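Local coordinates for cobalamin biosynthesis protein CobN (Mycobacterium tuberculosis, PDB 7C6O), which forms the large catalytic subunit of cobaltochelatase, which inserts cobalt into the corrin ring during cobalamin biosynthesis, at residues Ala198-Gly203 with Pro224-Ser229; Ala210-Ile215 with Gly220-Leu225; Arg236-Leu241 with Val273-Ala278; Ser327-Asp332 with Ile337-Asp342. All blocks are in the same frame, centred on the assembly; numbering follows the deposited sequence.

Interaction 1 (Ala198-Gly203 with Pro224-Ser229)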
loop_
_atom_site.group_PDB
_atom_site.type_symbol
_atom_site.label_atom_id
_atom_site.label_comp_id
_atom_site.label_asym_id
_atom_site.label_seq_id
_atom_site.Cartn_x
_atom_site.Cartn_y
_atom_site.Cartn_z
ATOM N N ALA A 198 -21.449 4.559 23.985
ATOM C CA ALA A 198 -20.959 3.993 25.238
ATOM C C ALA A 198 -20.074 4.982 25.989
ATOM O O ALA A 198 -20.103 5.036 27.225
ATOM C CB ALA A 198 -20.202 2.694 24.965
ATOM N N GLN A 199 -19.279 5.771 25.263
ATOM C CA GLN A 199 -18.448 6.774 25.920
ATOM C C GLN A 199 -19.294 7.918 26.461
ATOM O O GLN A 199 -19.002 8.461 27.533
ATOM C CB GLN A 199 -17.389 7.303 24.952
ATOM C CG GLN A 199 -16.498 6.227 24.360
ATOM C CD GLN A 199 -15.709 5.473 25.413
ATOM O OE1 GLN A 199 -15.242 6.055 26.393
ATOM N NE2 GLN A 199 -15.562 4.169 25.218
ATOM N N HIS A 200 -20.342 8.305 25.732
ATOM C CA HIS A 200 -21.230 9.357 26.218
ATOM C C HIS A 200 -21.907 8.937 27.517
ATOM O O HIS A 200 -21.961 9.708 28.482
ATOM C CB HIS A 200 -22.272 9.699 25.152
ATOM C CG HIS A 200 -23.119 10.884 25.497
ATOM N ND1 HIS A 200 -22.683 12.182 25.343
ATOM C CD2 HIS A 200 -24.377 10.966 25.995
ATOM C CE1 HIS A 200 -23.635 13.014 25.727
ATOM N NE2 HIS A 200 -24.674 12.301 26.128
ATOM N N LEU A 201 -22.415 7.703 27.561
ATOM C CA LEU A 201 -23.096 7.222 28.761
ATOM C C LEU A 201 -22.144 7.140 29.946
ATOM O O LEU A 201 -22.527 7.443 31.082
ATOM C CB LEU A 201 -23.726 5.858 28.492
ATOM C CG LEU A 201 -24.859 5.850 27.468
ATOM C CD1 LEU A 201 -25.395 4.444 27.283
ATOM C CD2 LEU A 201 -25.954 6.786 27.917
ATOM N N ALA A 202 -20.898 6.728 29.703
ATOM C CA ALA A 202 -19.919 6.642 30.778
ATOM C C ALA A 202 -19.495 8.011 31.292
ATOM O O ALA A 202 -18.983 8.106 32.412
ATOM C CB ALA A 202 -18.689 5.866 30.305
ATOM N N GLY A 203 -19.702 9.068 30.510
ATOM C CA GLY A 203 -19.175 10.371 30.859
ATOM C C GLY A 203 -17.744 10.608 30.433
ATOM O O GLY A 203 -17.173 11.644 30.791
ATOM N N PRO A 224 -20.528 17.842 17.949
ATOM C CA PRO A 224 -20.249 16.512 18.510
ATOM C C PRO A 224 -21.522 15.683 18.618
ATOM O O PRO A 224 -22.507 16.107 19.227
ATOM C CB PRO A 224 -19.666 16.824 19.893
ATOM C CG PRO A 224 -20.255 18.149 20.249
ATOM C CD PRO A 224 -20.403 18.908 18.958
ATOM N N LEU A 225 -21.494 14.493 18.022
ATOM C CA LEU A 225 -22.642 13.597 17.999
ATOM C C LEU A 225 -22.200 12.206 18.424
ATOM O O LEU A 225 -21.202 11.688 17.911
ATOM C CB LEU A 225 -23.273 13.544 16.600
ATOM C CG LEU A 225 -23.820 14.858 16.040
ATOM C CD1 LEU A 225 -24.165 14.714 14.564
ATOM C CD2 LEU A 225 -25.039 15.299 16.833
ATOM N N TYR A 226 -22.934 11.604 19.356
ATOM C CA TYR A 226 -22.692 10.221 19.740
ATOM C C TYR A 226 -23.720 9.313 19.078
ATOM O O TYR A 226 -24.836 9.732 18.767
ATOM C CB TYR A 226 -22.728 10.045 21.262
ATOM C CG TYR A 226 -24.065 10.337 21.907
ATOM C CD1 TYR A 226 -24.360 11.603 22.394
ATOM C CD2 TYR A 226 -25.028 9.343 22.042
ATOM C CE1 TYR A 226 -25.579 11.873 22.991
ATOM C CE2 TYR A 226 -26.253 9.605 22.633
ATOM C CZ TYR A 226 -26.520 10.871 23.107
ATOM O OH TYR A 226 -27.734 11.140 23.698
ATOM N N CYS A 227 -23.327 8.061 18.860
ATOM C CA CYS A 227 -24.212 7.086 18.239
ATOM C C CYS A 227 -23.664 5.693 18.498
ATOM O O CYS A 227 -22.492 5.519 18.844
ATOM C CB CYS A 227 -24.355 7.329 16.732
ATOM S SG CYS A 227 -22.859 6.986 15.786
ATOM N N ALA A 228 -24.531 4.697 18.323
ATOM C CA ALA A 228 -24.097 3.317 18.500
ATOM C C ALA A 228 -23.312 2.812 17.296
ATOM O O ALA A 228 -22.369 2.029 17.462
ATOM C CB ALA A 228 -25.302 2.411 18.763
ATOM N N SER A 229 -23.672 3.248 16.091
ATOM C CA SER A 229 -23.001 2.789 14.884
ATOM C C SER A 229 -23.341 3.723 13.735
ATOM O O SER A 229 -24.466 4.217 13.643
ATOM C CB SER A 229 -23.409 1.353 14.529
ATOM O OG SER A 229 -22.927 0.986 13.247
#
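His200 and Tyr226 lay their rings against each other in an offset stack. The ring centroids are 3.8 Å apart and the planes differ by 14°. Tyr226 CE1 sits over the centre of the imidazole, 3.3 Å from His200 NE2. The phenol is met less centrally, with His200 CD2 over one face of the Tyr226 ring, offset toward its rim. The overlap continues back to the root of the histidine. His200 CB lies over the same phenol face, 4.1 Å from the Tyr226 ring centroid, as a CH-pi contact. His200 reaches across because its CG is anti to the backbone N (chi1 -173°), which carries the ring off the helix toward the strand. His200 ND1 is hydrogen-bonded to Tyr195 OH, and this should limit rotation of the imidazole. This ring pair is the tight part, and it is small. Elsewhere the two segments stand apart. Leu201 does not reach the strand, and Ala198 and Ala228 lie toward solvent. The helix ends at Gly203 in a Schellman motif, away from Tyr226. In the fold, helix 197-202 directly follows strand 190-196, which runs parallel to strand 221-227 and hydrogen-bonds with it. The stack thus ties the start of a beta-alpha-beta crossover to its closing strand, with strand 176-178 on the other side of strand 221-227.

Interaction 2 (Ala210-Ile215 with Gly220-Leu225)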
loop_
_atom_site.group_PDB
_atom_site.type_symbol
_atom_site.label_atom_id
_atom_site.label_comp_id
_atom_site.label_asym_id
_atom_site.label_seq_id
_atom_site.Cartn_x
_atom_site.Cartn_y
_atom_site.Cartn_z
ATOM N N ALA A 210 -11.941 18.081 23.831
ATOM C CA ALA A 210 -10.668 18.631 23.382
ATOM C C ALA A 210 -10.655 18.834 21.875
ATOM O O ALA A 210 -10.160 19.855 21.383
ATOM C CB ALA A 210 -9.523 17.718 23.812
ATOM N N LEU A 211 -11.194 17.871 21.122
ATOM C CA LEU A 211 -11.257 18.028 19.673
ATOM C C LEU A 211 -12.199 19.161 19.288
ATOM O O LEU A 211 -11.920 19.913 18.345
ATOM C CB LEU A 211 -11.688 16.719 19.014
ATOM C CG LEU A 211 -11.662 16.726 17.482
ATOM C CD1 LEU A 211 -10.308 17.214 16.974
ATOM C CD2 LEU A 211 -11.981 15.349 16.921
ATOM N N CYS A 212 -13.313 19.306 20.012
ATOM C CA CYS A 212 -14.223 20.419 19.753
ATOM C C CYS A 212 -13.535 21.761 19.977
ATOM O O CYS A 212 -13.711 22.696 19.189
ATOM C CB CYS A 212 -15.468 20.303 20.633
ATOM S SG CYS A 212 -16.615 18.992 20.156
ATOM N N ARG A 213 -12.748 21.877 21.052
ATOM C CA ARG A 213 -12.031 23.124 21.303
ATOM C C ARG A 213 -10.994 23.396 20.217
ATOM O O ARG A 213 -10.790 24.550 19.823
ATOM C CB ARG A 213 -11.373 23.083 22.682
ATOM C CG ARG A 213 -12.370 23.094 23.829
ATOM C CD ARG A 213 -11.680 23.128 25.178
ATOM N NE ARG A 213 -12.647 23.073 26.271
ATOM C CZ ARG A 213 -12.323 23.107 27.559
ATOM N NH1 ARG A 213 -11.051 23.199 27.925
ATOM N NH2 ARG A 213 -13.273 23.050 28.483
ATOM N N ALA A 214 -10.337 22.347 19.714
ATOM C CA ALA A 214 -9.389 22.532 18.621
ATOM C C ALA A 214 -10.094 22.992 17.351
ATOM O O ALA A 214 -9.551 23.800 16.589
ATOM C CB ALA A 214 -8.616 21.237 18.369
ATOM N N ILE A 215 -11.304 22.480 17.105
ATOM C CA ILE A 215 -12.089 22.923 15.954
ATOM C C ILE A 215 -12.432 24.401 16.084
ATOM O O ILE A 215 -12.339 25.165 15.113
ATOM C CB ILE A 215 -13.353 22.055 15.812
ATOM C CG1 ILE A 215 -12.975 20.637 15.381
ATOM C CG2 ILE A 215 -14.339 22.687 14.836
ATOM C CD1 ILE A 215 -14.107 19.643 15.512
ATOM N N GLY A 220 -13.737 26.783 13.245
ATOM C CA GLY A 220 -14.896 26.012 12.850
ATOM C C GLY A 220 -15.956 25.918 13.937
ATOM O O GLY A 220 -15.770 26.355 15.072
ATOM N N ARG A 221 -17.091 25.333 13.560
ATOM C CA ARG A 221 -18.211 25.125 14.470
ATOM C C ARG A 221 -18.344 23.638 14.765
ATOM O O ARG A 221 -18.799 22.880 13.896
ATOM C CB ARG A 221 -19.507 25.672 13.867
ATOM C CG ARG A 221 -19.474 27.167 13.563
ATOM C CD ARG A 221 -20.785 27.655 12.958
ATOM N NE ARG A 221 -21.925 27.381 13.830
ATOM C CZ ARG A 221 -22.257 28.121 14.883
ATOM N NH1 ARG A 221 -21.538 29.189 15.208
ATOM N NH2 ARG A 221 -23.311 27.791 15.619
ATOM N N PRO A 222 -17.964 23.172 15.953
ATOM C CA PRO A 222 -18.005 21.731 16.226
ATOM C C PRO A 222 -19.419 21.235 16.485
ATOM O O PRO A 222 -20.224 21.891 17.151
ATOM C CB PRO A 222 -17.130 21.586 17.478
ATOM C CG PRO A 222 -17.242 22.908 18.160
ATOM C CD PRO A 222 -17.397 23.939 17.076
ATOM N N LEU A 223 -19.716 20.055 15.944
ATOM C CA LEU A 223 -21.010 19.396 16.118
ATOM C C LEU A 223 -20.747 17.989 16.641
ATOM O O LEU A 223 -20.717 17.020 15.868
ATOM C CB LEU A 223 -21.802 19.377 14.807
ATOM C CG LEU A 223 -23.149 18.649 14.782
ATOM C CD1 LEU A 223 -24.099 19.203 15.833
ATOM C CD2 LEU A 223 -23.772 18.728 13.398
ATOM N N PRO A 224 -20.528 17.842 17.949
ATOM C CA PRO A 224 -20.249 16.512 18.510
ATOM C C PRO A 224 -21.522 15.683 18.618
ATOM O O PRO A 224 -22.507 16.107 19.227
ATOM C CB PRO A 224 -19.666 16.824 19.893
ATOM C CG PRO A 224 -20.255 18.149 20.249
ATOM C CD PRO A 224 -20.403 18.908 18.958
ATOM N N LEU A 225 -21.494 14.493 18.022
ATOM C CA LEU A 225 -22.642 13.597 17.999
ATOM C C LEU A 225 -22.200 12.206 18.424
ATOM O O LEU A 225 -21.202 11.688 17.911
ATOM C CB LEU A 225 -23.273 13.544 16.600
ATOM C CG LEU A 225 -23.820 14.858 16.040
ATOM C CD1 LEU A 225 -24.165 14.714 14.564
ATOM C CD2 LEU A 225 -25.039 15.299 16.833
#
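Ile215 packs on Gly220 and Pro222 where helix 206-217 turns back into strand 221-227. Ile215 CB is 4.2 Å from Pro222 CB. From there the side chain forks. The methyl Ile215 CG2 is anti to the backbone N and leans on the strand backbone, 3.7 Å from Gly220 C and 3.8 Å from Pro222 N. The other branch runs through CG1 to Ile215 CD1, which returns to the proline ring at 4.1 Å from Pro222 CB. The two side chains pass alongside one another, pointing opposite ways. The backbone of Ile215 is tied as well. Gly220 N donates to Ile215 O at 2.8 Å, with an N-H...O angle of 150°. One turn earlier, Cys212 packs against both prolines. Cys212 SG lies 3.8 Å from Pro222 CB and 3.7 Å from Pro224 CG. The axes of helix 210-215 and strand 221-225 run nearly antiparallel, at 158°, as the last part of a beta-alpha-beta crossover that lays the helix on the sheet. Alternation along the strand turns Pro222 and Pro224 to the helix and Arg221 away, where it meets Asp183 and the Lys186 carbonyl. The contact is therefore nearly all apolar. The two prolines offer carbon surface and have no backbone N-H to satisfy, and the single polar link across is the backbone bond at the turn.

Interaction 3 (Arg236-Leu241 with Val273-Ala278)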
loop_
_atom_site.group_PDB
_atom_site.type_symbol
_atom_site.label_atom_id
_atom_site.label_comp_id
_atom_site.label_asym_id
_atom_site.label_seq_id
_atom_site.Cartn_x
_atom_site.Cartn_y
_atom_site.Cartn_z
ATOM N N ARG A 236 -32.833 10.211 11.529
ATOM C CA ARG A 236 -32.711 11.559 12.072
ATOM C C ARG A 236 -31.255 11.935 12.323
ATOM O O ARG A 236 -30.901 13.118 12.254
ATOM C CB ARG A 236 -33.530 11.688 13.356
ATOM C CG ARG A 236 -35.034 11.615 13.138
ATOM N N LEU A 237 -30.399 10.950 12.611
ATOM C CA LEU A 237 -28.971 11.228 12.724
ATOM C C LEU A 237 -28.388 11.644 11.380
ATOM O O LEU A 237 -27.619 12.610 11.301
ATOM C CB LEU A 237 -28.237 10.005 13.272
ATOM C CG LEU A 237 -26.709 10.081 13.260
ATOM C CD1 LEU A 237 -26.220 11.259 14.088
ATOM C CD2 LEU A 237 -26.097 8.781 13.763
ATOM N N LEU A 238 -28.747 10.930 10.312
ATOM C CA LEU A 238 -28.283 11.313 8.983
ATOM C C LEU A 238 -28.797 12.695 8.601
ATOM O O LEU A 238 -28.086 13.473 7.956
ATOM C CB LEU A 238 -28.715 10.264 7.958
ATOM C CG LEU A 238 -28.078 8.884 8.135
ATOM C CD1 LEU A 238 -28.711 7.871 7.199
ATOM C CD2 LEU A 238 -26.575 8.960 7.906
ATOM N N GLU A 239 -30.032 13.020 8.996
ATOM C CA GLU A 239 -30.556 14.362 8.763
ATOM C C GLU A 239 -29.705 15.409 9.469
ATOM O O GLU A 239 -29.359 16.443 8.887
ATOM C CB GLU A 239 -32.007 14.457 9.237
ATOM C CG GLU A 239 -32.989 13.570 8.495
ATOM C CD GLU A 239 -34.416 13.783 8.961
ATOM O OE1 GLU A 239 -34.707 14.874 9.499
ATOM O OE2 GLU A 239 -35.245 12.862 8.800
ATOM N N ARG A 240 -29.359 15.154 10.735
ATOM C CA ARG A 240 -28.552 16.102 11.492
ATOM C C ARG A 240 -27.192 16.306 10.837
ATOM O O ARG A 240 -26.676 17.430 10.799
ATOM C CB ARG A 240 -28.391 15.614 12.932
ATOM C CG ARG A 240 -27.881 16.666 13.898
ATOM C CD ARG A 240 -28.912 17.762 14.114
ATOM N NE ARG A 240 -28.673 18.497 15.353
ATOM C CZ ARG A 240 -27.894 19.570 15.452
ATOM N NH1 ARG A 240 -27.271 20.041 14.381
ATOM N NH2 ARG A 240 -27.737 20.171 16.624
ATOM N N LEU A 241 -26.606 15.233 10.298
ATOM C CA LEU A 241 -25.328 15.316 9.602
ATOM C C LEU A 241 -25.414 16.094 8.296
ATOM O O LEU A 241 -24.370 16.473 7.755
ATOM C CB LEU A 241 -24.790 13.911 9.329
ATOM C CG LEU A 241 -24.274 13.177 10.566
ATOM C CD1 LEU A 241 -23.939 11.729 10.241
ATOM C CD2 LEU A 241 -23.061 13.901 11.131
ATOM N N VAL A 273 -21.883 2.231 1.681
ATOM C CA VAL A 273 -21.825 3.457 2.472
ATOM C C VAL A 273 -22.651 4.535 1.783
ATOM O O VAL A 273 -22.398 5.732 1.964
ATOM C CB VAL A 273 -20.374 3.934 2.677
ATOM C CG1 VAL A 273 -19.591 2.936 3.517
ATOM C CG2 VAL A 273 -19.688 4.169 1.332
ATOM N N GLU A 274 -23.644 4.117 0.991
ATOM C CA GLU A 274 -24.428 5.073 0.211
ATOM C C GLU A 274 -25.086 6.119 1.103
ATOM O O GLU A 274 -25.176 7.293 0.725
ATOM C CB GLU A 274 -25.482 4.342 -0.622
ATOM C CG GLU A 274 -24.913 3.537 -1.774
ATOM N N HIS A 275 -25.548 5.716 2.289
ATOM C CA HIS A 275 -26.195 6.659 3.196
ATOM C C HIS A 275 -25.234 7.720 3.720
ATOM O O HIS A 275 -25.681 8.813 4.083
ATOM C CB HIS A 275 -26.838 5.912 4.368
ATOM C CG HIS A 275 -25.864 5.164 5.227
ATOM N ND1 HIS A 275 -25.143 4.082 4.765
ATOM C CD2 HIS A 275 -25.500 5.331 6.521
ATOM C CE1 HIS A 275 -24.374 3.620 5.735
ATOM N NE2 HIS A 275 -24.572 4.360 6.812
ATOM N N LEU A 276 -23.933 7.429 3.765
ATOM C CA LEU A 276 -22.948 8.422 4.171
ATOM C C LEU A 276 -22.369 9.179 2.982
ATOM O O LEU A 276 -22.120 10.386 3.080
ATOM C CB LEU A 276 -21.825 7.756 4.968
ATOM C CG LEU A 276 -22.272 7.137 6.293
ATOM C CD1 LEU A 276 -21.159 6.320 6.931
ATOM C CD2 LEU A 276 -22.752 8.222 7.242
ATOM N N ALA A 277 -22.147 8.492 1.858
ATOM C CA ALA A 277 -21.682 9.173 0.654
ATOM C C ALA A 277 -22.687 10.212 0.176
ATOM O O ALA A 277 -22.296 11.225 -0.414
ATOM C CB ALA A 277 -21.406 8.157 -0.456
ATOM N N ALA A 278 -23.980 9.984 0.430
ATOM C CA ALA A 278 -25.001 10.932 -0.005
ATOM C C ALA A 278 -24.818 12.298 0.644
ATOM O O ALA A 278 -25.213 13.315 0.063
ATOM C CB ALA A 278 -26.394 10.381 0.299
#
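Leu238 and His275 have the nearest CA atoms, 7.7 Å apart, and the contact between the two short helices is made mainly by side chains, with Leu238 CD2 also near His275 O. Leu238 carries the contact from its side. Its CG is anti to the carbonyl carbon (chi1 -65°), and both methyls extend to the other helix. Leu238 CD1 lies 3.9 Å from His275 CB. Leu238 CD2 comes to the edge of the imidazole, close to the ring plane and 4.0 Å from His275 CD2. The same methyl, Leu238 CD2, also touches Leu276 CD2 at 3.9 Å. The leucine thus fits between two consecutive residues, and it crosses each of them at about a right angle. Both helices belong to connections of the mixed sheet that holds strands 221-227, 190-196, 246-249 and 283-289. Helix 235-241 links 221-227 to 246-249, and helix 274-277 lies in the next link, to 283-289. These are successive beta-alpha-beta crossovers, and the contact joins one to the next. Leu237 and Leu241 pack on the sheet, onto Leu225 among others, while Leu238 faces the neighbouring helix. The imidazole is held from other directions too. Leu276 CG sits 3.5 Å above one face of the His275 ring, offset toward the rim. His275 NE2 is hydrogen-bonded to the carbonyl O of Leu230, a little ahead of helix 235-241. Helix 274-277 starts after Val273 at the N-cap position. Val273 O accepts from two amides, Leu276 N at 2.9 Å and Ala277 N at 2.8 Å.

Interaction 4 (Ser327-Asp332 with Ile337-Asp342)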
loop_
_atom_site.group_PDB
_atom_site.type_symbol
_atom_site.label_atom_id
_atom_site.label_comp_id
_atom_site.label_asym_id
_atom_site.label_seq_id
_atom_site.Cartn_x
_atom_site.Cartn_y
_atom_site.Cartn_z
ATOM N N SER A 327 -6.206 11.037 20.592
ATOM C CA SER A 327 -6.454 10.588 21.955
ATOM C C SER A 327 -5.891 9.184 22.117
ATOM O O SER A 327 -5.678 8.463 21.139
ATOM C CB SER A 327 -7.946 10.617 22.313
ATOM O OG SER A 327 -8.657 9.591 21.650
ATOM N N PHE A 328 -5.641 8.809 23.370
ATOM C CA PHE A 328 -4.936 7.576 23.687
ATOM C C PHE A 328 -5.562 6.925 24.909
ATOM O O PHE A 328 -5.951 7.609 25.861
ATOM C CB PHE A 328 -3.442 7.841 23.930
ATOM C CG PHE A 328 -2.757 8.514 22.770
ATOM C CD1 PHE A 328 -2.099 7.767 21.807
ATOM C CD2 PHE A 328 -2.793 9.892 22.633
ATOM C CE1 PHE A 328 -1.481 8.384 20.733
ATOM C CE2 PHE A 328 -2.182 10.515 21.559
ATOM C CZ PHE A 328 -1.524 9.760 20.610
ATOM N N LYS A 329 -5.649 5.599 24.871
ATOM C CA LYS A 329 -6.300 4.826 25.920
ATOM C C LYS A 329 -5.397 4.758 27.145
ATOM O O LYS A 329 -4.246 4.318 27.053
ATOM C CB LYS A 329 -6.629 3.430 25.393
ATOM C CG LYS A 329 -7.095 2.420 26.425
ATOM C CD LYS A 329 -7.666 1.190 25.724
ATOM C CE LYS A 329 -7.963 0.059 26.692
ATOM N NZ LYS A 329 -6.722 -0.538 27.258
ATOM N N GLU A 330 -5.913 5.199 28.288
ATOM C CA GLU A 330 -5.191 5.144 29.550
ATOM C C GLU A 330 -6.032 4.393 30.574
ATOM O O GLU A 330 -7.262 4.500 30.580
ATOM C CB GLU A 330 -4.853 6.550 30.054
ATOM C CG GLU A 330 -4.144 7.428 29.019
ATOM C CD GLU A 330 -2.751 6.929 28.657
ATOM O OE1 GLU A 330 -2.152 6.181 29.458
ATOM O OE2 GLU A 330 -2.251 7.293 27.569
ATOM N N ILE A 331 -5.365 3.622 31.430
ATOM C CA ILE A 331 -6.022 2.775 32.417
ATOM C C ILE A 331 -5.605 3.230 33.808
ATOM O O ILE A 331 -4.439 3.573 34.033
ATOM C CB ILE A 331 -5.678 1.284 32.200
ATOM C CG1 ILE A 331 -6.035 0.859 30.775
ATOM C CG2 ILE A 331 -6.403 0.407 33.211
ATOM C CD1 ILE A 331 -5.848 -0.621 30.513
ATOM N N ASP A 332 -6.560 3.240 34.739
ATOM C CA ASP A 332 -6.290 3.600 36.121
ATOM C C ASP A 332 -6.158 2.335 36.969
ATOM O O ASP A 332 -6.036 1.219 36.452
ATOM C CB ASP A 332 -7.377 4.548 36.646
ATOM C CG ASP A 332 -8.762 3.909 36.701
ATOM O OD1 ASP A 332 -8.910 2.714 36.369
ATOM O OD2 ASP A 332 -9.717 4.618 37.083
ATOM N N ILE A 337 -11.084 2.449 32.000
ATOM C CA ILE A 337 -10.444 3.007 30.816
ATOM C C ILE A 337 -10.930 4.431 30.604
ATOM O O ILE A 337 -12.118 4.732 30.785
ATOM C CB ILE A 337 -10.740 2.133 29.582
ATOM C CG1 ILE A 337 -10.246 0.705 29.812
ATOM C CG2 ILE A 337 -10.117 2.733 28.331
ATOM C CD1 ILE A 337 -10.798 -0.295 28.818
ATOM N N SER A 338 -10.011 5.311 30.218
ATOM C CA SER A 338 -10.346 6.664 29.811
ATOM C C SER A 338 -9.483 7.042 28.616
ATOM O O SER A 338 -8.327 6.624 28.513
ATOM C CB SER A 338 -10.142 7.667 30.952
ATOM O OG SER A 338 -10.401 8.990 30.517
ATOM N N TYR A 339 -10.056 7.819 27.706
ATOM C CA TYR A 339 -9.332 8.312 26.541
ATOM C C TYR A 339 -8.902 9.749 26.802
ATOM O O TYR A 339 -9.743 10.625 27.030
ATOM C CB TYR A 339 -10.186 8.204 25.278
ATOM C CG TYR A 339 -10.245 6.793 24.734
ATOM C CD1 TYR A 339 -11.236 5.908 25.143
ATOM C CD2 TYR A 339 -9.296 6.339 23.825
ATOM C CE1 TYR A 339 -11.287 4.617 24.654
ATOM C CE2 TYR A 339 -9.339 5.050 23.329
ATOM C CZ TYR A 339 -10.336 4.192 23.747
ATOM O OH TYR A 339 -10.380 2.907 23.255
ATOM N N VAL A 340 -7.593 9.981 26.782
ATOM C CA VAL A 340 -7.000 11.271 27.109
ATOM C C VAL A 340 -6.468 11.888 25.823
ATOM O O VAL A 340 -5.730 11.237 25.073
ATOM C CB VAL A 340 -5.889 11.121 28.160
ATOM C CG1 VAL A 340 -5.310 12.471 28.520
ATOM C CG2 VAL A 340 -6.429 10.419 29.399
ATOM N N ALA A 341 -6.833 13.142 25.572
ATOM C CA ALA A 341 -6.540 13.776 24.297
ATOM C C ALA A 341 -5.201 14.503 24.315
ATOM O O ALA A 341 -4.760 15.024 25.344
ATOM C CB ALA A 341 -7.650 14.757 23.919
ATOM N N ASP A 342 -4.560 14.529 23.143
ATOM C CA ASP A 342 -3.340 15.282 22.897
ATOM C C ASP A 342 -3.731 16.583 22.213
ATOM O O ASP A 342 -4.141 16.553 21.042
ATOM C CB ASP A 342 -2.388 14.470 22.011
ATOM C CG ASP A 342 -1.055 15.169 21.748
ATOM O OD1 ASP A 342 -1.031 16.390 21.497
ATOM O OD2 ASP A 342 -0.018 14.472 21.776
#
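Ile337 lies across the aliphatic chain of Lys329, Ile337 CG2 3.6 Å from Lys329 CG. Its CD1 touches CE of the lysine, and its CG1 meets Ile331 more loosely. Ser338 pairs with Glu330 through two backbone bonds, Glu330 N to Ser338 O at 2.8 Å and Ser338 N to Glu330 O at 2.9 Å. Both are nearly straight. Tyr339 stands on the same face as Ile337. Tyr339 CE2 is 3.8 Å from Lys329 CB, and its CD2 is near Ser327 OG, a buried hydroxyl with no polar partner in the model. The two strands form a beta hairpin, and strand 337-341 is the outermost, antiparallel strand of a mixed, mostly parallel sheet. Val340 makes the next hydrogen-bonded pair, with Phe328; two bonds join them, Val340 N to Phe328 O being straighter than Phe328 N to Val340 O. On the opposite face from Tyr339, Val340 CG2 packs on Glu330 CG, 3.8 Å away, the two side chains roughly perpendicular. Ala341 faces Ser327 in a close non-hydrogen-bonded pair, with their CA atoms 4.0 Å apart. Asp342 CB comes to the edge of the Phe328 ring, in plane, 4.0 Å from Phe328 CE2. The Asp342 carboxylate caps helix 343-361 at Arg345 N and forms a salt bridge with Arg293.

Overall arrangement
Interactions 1 and 2 share Pro224 and Leu225 on strand 221-227 and belong to one crossover. Interaction 2 alone is a buried contact, and it is mainly apolar. Interactions 1, 3 and 4 are partly buried. Interaction 1 rests on one aromatic stack. Interaction 3 is small and apolar; its Leu237 and Leu241 pack on strand 221-227, linking it to the first two. Interaction 4 lies at the edge of the sheet that contains strand 221-227, on strand 337-341, about 29 Å from interaction 3 between centres. As an edge hairpin it relies on backbone hydrogen bonds, with mixed side chains and some exposed residues. Ala210 and Ala341 join interactions 2 and 4, while Gln199 touches Tyr339 between 1 and 4.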